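Local coordinates for dihydroorotase (Campylobacter jejuni subsp. jejuni, PDB 3PNU), which probably catalyses the reversible cyclization of carbamoyl aspartate to dihydroorotate in pyrimidine biosynthesis, using two zinc ions per subunit, at residues E300-Q303 and K304-D308; Y106-K109 and D110-G114. One frame throughout, in Å; residues are numbered along the deposited sequence.

Contact 1: E300-Q303 and K304-D308; sequences ENLQ and KFLSD
K304 runs back along the helix beside E300 and N301, all three side chains pointing the same way. Its N bonds to E300 O, and its CD lies 3.6 Å from N301 OD1, while NZ and E300 OE1 remain 5.0 Å apart, so the opposite charges are near without pairing; N301 ND2 donates to the backbone O of F250. F305 N continues the series to N301 O. L306 repeats the pattern with L302 O, and the two leucines lie alongside each other, L302 CD1 to L306 CD1 3.6 Å. At S307 the helix widens. S307 N makes only a weak bond to Q303 O, whereas D308 N reaches the same oxygen at 3.0 Å and nearly straight (171°), the i to i+5 bond of a pi-type turn. D308 is also gripped by its side chain: Q303 NE2 donates to OD1 at 2.8 Å, on the syn side but 30° out of the carboxylate plane. A bend at chi2 (58°) lets the Q303 side chain cross that of D308 at about a right angle. Q303 OE1 accepts from K28 N and S307 OG bonds to N29 O, tying this widened turn to the end of strand 25-28 and the residue after it. Further round helix 299-314, L302 and L306 pack on L27 and helix 285-296, while F305 meets V256 and L306 meets F258 on strand 256-258.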
loop_
_atom_site.group_PDB
_atom_site.type_symbol
_atom_site.label_atom_id
_atom_site.label_comp_id
_atom_site.label_asym_id
_atom_site.label_seq_id
_atom_site.Cartn_x
_atom_site.Cartn_y
_atom_site.Cartn_z
ATOM N N GLU A 300 -13.546 -17.328 -27.578
ATOM C CA GLU A 300 -12.444 -17.326 -28.526
ATOM C C GLU A 300 -11.257 -16.532 -27.976
ATOM O O GLU A 300 -10.116 -17.006 -27.999
ATOM C CB GLU A 300 -12.879 -16.720 -29.871
ATOM C CG GLU A 300 -11.730 -16.631 -30.902
ATOM C CD GLU A 300 -12.178 -16.106 -32.271
ATOM O OE1 GLU A 300 -11.302 -15.852 -33.140
ATOM O OE2 GLU A 300 -13.401 -15.947 -32.473
ATOM N N ASN A 301 -11.538 -15.323 -27.492
ATOM C CA ASN A 301 -10.493 -14.475 -26.953
ATOM C C ASN A 301 -9.881 -15.056 -25.688
ATOM O O ASN A 301 -8.716 -14.864 -25.437
ATOM C CB ASN A 301 -10.979 -13.037 -26.806
ATOM C CG ASN A 301 -11.166 -12.365 -28.155
ATOM O OD1 ASN A 301 -10.707 -12.865 -29.170
ATOM N ND2 ASN A 301 -11.822 -11.230 -28.168
ATOM N N LEU A 302 -10.645 -15.810 -24.921
ATOM C CA LEU A 302 -10.072 -16.455 -23.747
ATOM C C LEU A 302 -9.077 -17.542 -24.207
ATOM O O LEU A 302 -7.986 -17.710 -23.632
ATOM C CB LEU A 302 -11.159 -17.056 -22.862
ATOM C CG LEU A 302 -10.667 -17.884 -21.668
ATOM C CD1 LEU A 302 -9.549 -17.173 -20.913
ATOM C CD2 LEU A 302 -11.822 -18.238 -20.708
ATOM N N GLN A 303 -9.469 -18.265 -25.251
ATOM C CA GLN A 303 -8.654 -19.341 -25.813
ATOM C C GLN A 303 -7.362 -18.763 -26.372
ATOM O O GLN A 303 -6.331 -19.421 -26.343
ATOM C CB GLN A 303 -9.452 -20.112 -26.891
ATOM C CG GLN A 303 -8.680 -21.209 -27.628
ATOM C CD GLN A 303 -8.111 -22.290 -26.713
ATOM O OE1 GLN A 303 -8.752 -22.733 -25.755
ATOM N NE2 GLN A 303 -6.905 -22.739 -27.033
ATOM N N LYS A 304 -7.427 -17.541 -26.891
ATOM C CA LYS A 304 -6.239 -16.847 -27.399
ATOM C C LYS A 304 -5.294 -16.408 -26.268
ATOM O O LYS A 304 -4.072 -16.627 -26.322
ATOM C CB LYS A 304 -6.640 -15.608 -28.192
ATOM C CG LYS A 304 -7.024 -15.826 -29.669
ATOM C CD LYS A 304 -7.686 -14.558 -30.217
ATOM C CE LYS A 304 -7.902 -14.550 -31.721
ATOM N NZ LYS A 304 -6.662 -14.177 -32.485
ATOM N N PHE A 305 -5.876 -15.798 -25.248
ATOM C CA PHE A 305 -5.143 -15.270 -24.115
ATOM C C PHE A 305 -4.456 -16.367 -23.305
ATOM O O PHE A 305 -3.306 -16.207 -22.894
ATOM C CB PHE A 305 -6.098 -14.405 -23.271
ATOM C CG PHE A 305 -5.481 -13.815 -22.029
ATOM C CD1 PHE A 305 -4.372 -12.989 -22.112
ATOM C CD2 PHE A 305 -6.048 -14.051 -20.783
ATOM C CE1 PHE A 305 -3.817 -12.449 -20.974
ATOM C CE2 PHE A 305 -5.500 -13.500 -19.647
ATOM C CZ PHE A 305 -4.381 -12.697 -19.741
ATOM N N LEU A 306 -5.148 -17.490 -23.109
ATOM C CA LEU A 306 -4.619 -18.623 -22.354
ATOM C C LEU A 306 -3.772 -19.599 -23.138
ATOM O O LEU A 306 -3.038 -20.393 -22.539
ATOM C CB LEU A 306 -5.771 -19.457 -21.789
ATOM C CG LEU A 306 -6.303 -19.245 -20.399
ATOM C CD1 LEU A 306 -7.538 -20.120 -20.230
ATOM C CD2 LEU A 306 -5.212 -19.621 -19.382
ATOM N N SER A 307 -3.885 -19.593 -24.461
ATOM C CA SER A 307 -3.166 -20.602 -25.217
ATOM C C SER A 307 -2.710 -20.282 -26.623
ATOM O O SER A 307 -1.525 -20.453 -26.915
ATOM C CB SER A 307 -4.026 -21.867 -25.278
ATOM O OG SER A 307 -3.275 -22.986 -25.700
ATOM N N ASP A 308 -3.616 -19.840 -27.494
ATOM C CA ASP A 308 -3.239 -19.630 -28.907
ATOM C C ASP A 308 -2.168 -18.563 -29.142
ATOM O O ASP A 308 -1.349 -18.703 -30.061
ATOM C CB ASP A 308 -4.458 -19.329 -29.809
ATOM C CG ASP A 308 -5.558 -20.383 -29.712
ATOM O OD1 ASP A 308 -5.419 -21.376 -28.982
ATOM O OD2 ASP A 308 -6.590 -20.200 -30.374
#

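Contact 2: Y106-K109 and D110-G114; sequences YSAK and DEIFG
K109 and D110, neighbours in sequence, are joined by a salt bridge: K109 NZ donates to D110 OD2 at 2.8 Å. The lysine approaches on the syn side of OD2, 30° out of the carboxylate plane, and D110 OD1 is 3.3 Å from the same NZ. The two side chains run alongside each other, and a final bend in the lysine (chi4 60°) turns its ammonium in towards the carboxylate. Next comes A108 O, a backbone acceptor with two donors. E111 N reaches it at 2.8 Å from above the carbonyl plane, while I112 N, at 3.0 Å, sits nearly along the C=O axis. One oxygen thus holds the chain through both an i to i+3 and an i to i+4 bond as it turns. The side chain of I112 bends back over the same carbonyl, its CG1 3.4 Å from A108 O, because chi1 (70°) sets that branch between the backbone N and the carbonyl carbon. Its CD1 then makes a loose apolar contact with A108 CB, at 4.3 Å. Beyond the turn, A108 and E111 touch L70 and I112 touches L73, all on helix 70-84. Backbone bonds of F113 with M93 and G114 with L95 set the chain beside strand 90-93 and the residues after it. In this way the chain passes from helix 102-108, on the outside of a TIM barrel, into the loop leading back to the barrel.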
loop_
_atom_site.group_PDB
_atom_site.type_symbol
_atom_site.label_atom_id
_atom_site.label_comp_id
_atom_site.label_asym_id
_atom_site.label_seq_id
_atom_site.Cartn_x
_atom_site.Cartn_y
_atom_site.Cartn_z
ATOM N N TYR A 106 24.397 -22.360 -25.897
ATOM C CA TYR A 106 24.181 -23.365 -26.940
ATOM C C TYR A 106 23.860 -24.749 -26.366
ATOM O O TYR A 106 23.081 -25.492 -26.944
ATOM C CB TYR A 106 25.381 -23.470 -27.892
ATOM C CG TYR A 106 25.204 -24.584 -28.920
ATOM C CD1 TYR A 106 24.532 -24.354 -30.118
ATOM C CD2 TYR A 106 25.691 -25.872 -28.676
ATOM C CE1 TYR A 106 24.358 -25.372 -31.048
ATOM C CE2 TYR A 106 25.521 -26.890 -29.597
ATOM C CZ TYR A 106 24.858 -26.636 -30.781
ATOM O OH TYR A 106 24.688 -27.649 -31.701
ATOM N N SER A 107 24.452 -25.088 -25.231
ATOM C CA SER A 107 24.198 -26.377 -24.616
ATOM C C SER A 107 22.876 -26.409 -23.861
ATOM O O SER A 107 22.359 -27.486 -23.572
ATOM C CB SER A 107 25.325 -26.737 -23.649
ATOM O OG SER A 107 25.333 -25.874 -22.527
ATOM N N ALA A 108 22.320 -25.241 -23.545
ATOM C CA ALA A 108 21.074 -25.164 -22.772
ATOM C C ALA A 108 19.800 -24.876 -23.575
ATOM O O ALA A 108 18.703 -25.108 -23.079
ATOM C CB ALA A 108 21.231 -24.111 -21.680
ATOM N N LYS A 109 19.941 -24.397 -24.807
ATOM C CA LYS A 109 18.783 -23.994 -25.628
ATOM C C LYS A 109 17.616 -24.981 -25.740
ATOM O O LYS A 109 16.458 -24.562 -25.858
ATOM C CB LYS A 109 19.239 -23.610 -27.039
ATOM C CG LYS A 109 19.760 -24.754 -27.865
ATOM C CD LYS A 109 20.306 -24.268 -29.208
ATOM C CE LYS A 109 20.801 -25.427 -30.077
ATOM N NZ LYS A 109 19.686 -26.394 -30.357
ATOM N N ASP A 110 17.917 -26.275 -25.721
ATOM C CA ASP A 110 16.890 -27.297 -25.842
ATOM C C ASP A 110 16.420 -27.772 -24.499
ATOM O O ASP A 110 15.425 -28.467 -24.420
ATOM C CB ASP A 110 17.407 -28.460 -26.677
ATOM C CG ASP A 110 17.769 -28.030 -28.093
ATOM O OD1 ASP A 110 16.965 -27.300 -28.712
ATOM O OD2 ASP A 110 18.847 -28.421 -28.585
ATOM N N GLU A 111 17.127 -27.398 -23.435
ATOM C CA GLU A 111 16.714 -27.755 -22.068
ATOM C C GLU A 111 15.838 -26.677 -21.429
ATOM O O GLU A 111 15.061 -26.963 -20.512
ATOM C CB GLU A 111 17.936 -27.934 -21.161
ATOM C CG GLU A 111 18.899 -29.002 -21.607
ATOM C CD GLU A 111 18.244 -30.361 -21.715
ATOM O OE1 GLU A 111 17.304 -30.660 -20.931
ATOM O OE2 GLU A 111 18.682 -31.125 -22.592
ATOM N N ILE A 112 15.960 -25.435 -21.895
ATOM C CA ILE A 112 15.214 -24.341 -21.283
ATOM C C ILE A 112 14.300 -23.607 -22.230
ATOM O O ILE A 112 14.579 -23.485 -23.428
ATOM C CB ILE A 112 16.163 -23.278 -20.677
ATOM C CG1 ILE A 112 16.895 -22.499 -21.790
ATOM C CG2 ILE A 112 17.128 -23.927 -19.717
ATOM C CD1 ILE A 112 17.907 -21.465 -21.275
ATOM N N PHE A 113 13.213 -23.105 -21.653
ATOM C CA PHE A 113 12.245 -22.317 -22.364
ATOM C C PHE A 113 12.703 -20.865 -22.478
ATOM O O PHE A 113 12.538 -20.246 -23.510
ATOM C CB PHE A 113 10.909 -22.336 -21.656
ATOM C CG PHE A 113 9.884 -21.544 -22.367
ATOM C CD1 PHE A 113 9.202 -22.087 -23.424
ATOM C CD2 PHE A 113 9.639 -20.228 -22.020
ATOM C CE1 PHE A 113 8.268 -21.350 -24.103
ATOM C CE2 PHE A 113 8.703 -19.485 -22.691
ATOM C CZ PHE A 113 8.019 -20.037 -23.732
ATOM N N GLY A 114 13.247 -20.323 -21.396
ATOM C CA GLY A 114 13.743 -18.939 -21.376
ATOM C C GLY A 114 14.658 -18.644 -20.196
ATOM O O GLY A 114 14.902 -19.506 -19.344
#

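In the fold
Contacts 1 and 2 belong to separate parts of the same TIM barrel, their centres about 26 Å apart and their nearest atoms about 10 Å apart, without touching. Residues 106-114 come first in the chain, and 300-308 follow much later. In space the centre of contact 1 is about 15 Å from the centre of the chain, that of contact 2 about 19 Å. The side chain of F305 is about 10 Å from those of the zinc ligands H34 and H189, whereas contact 2 has no zinc or substrate residue of its own. Even so, G114 is only two residues before K116, the carboxylated lysine that ligates both zincs. F113 meets Y314 edge-to-face, at the end of the helix that carries contact 1.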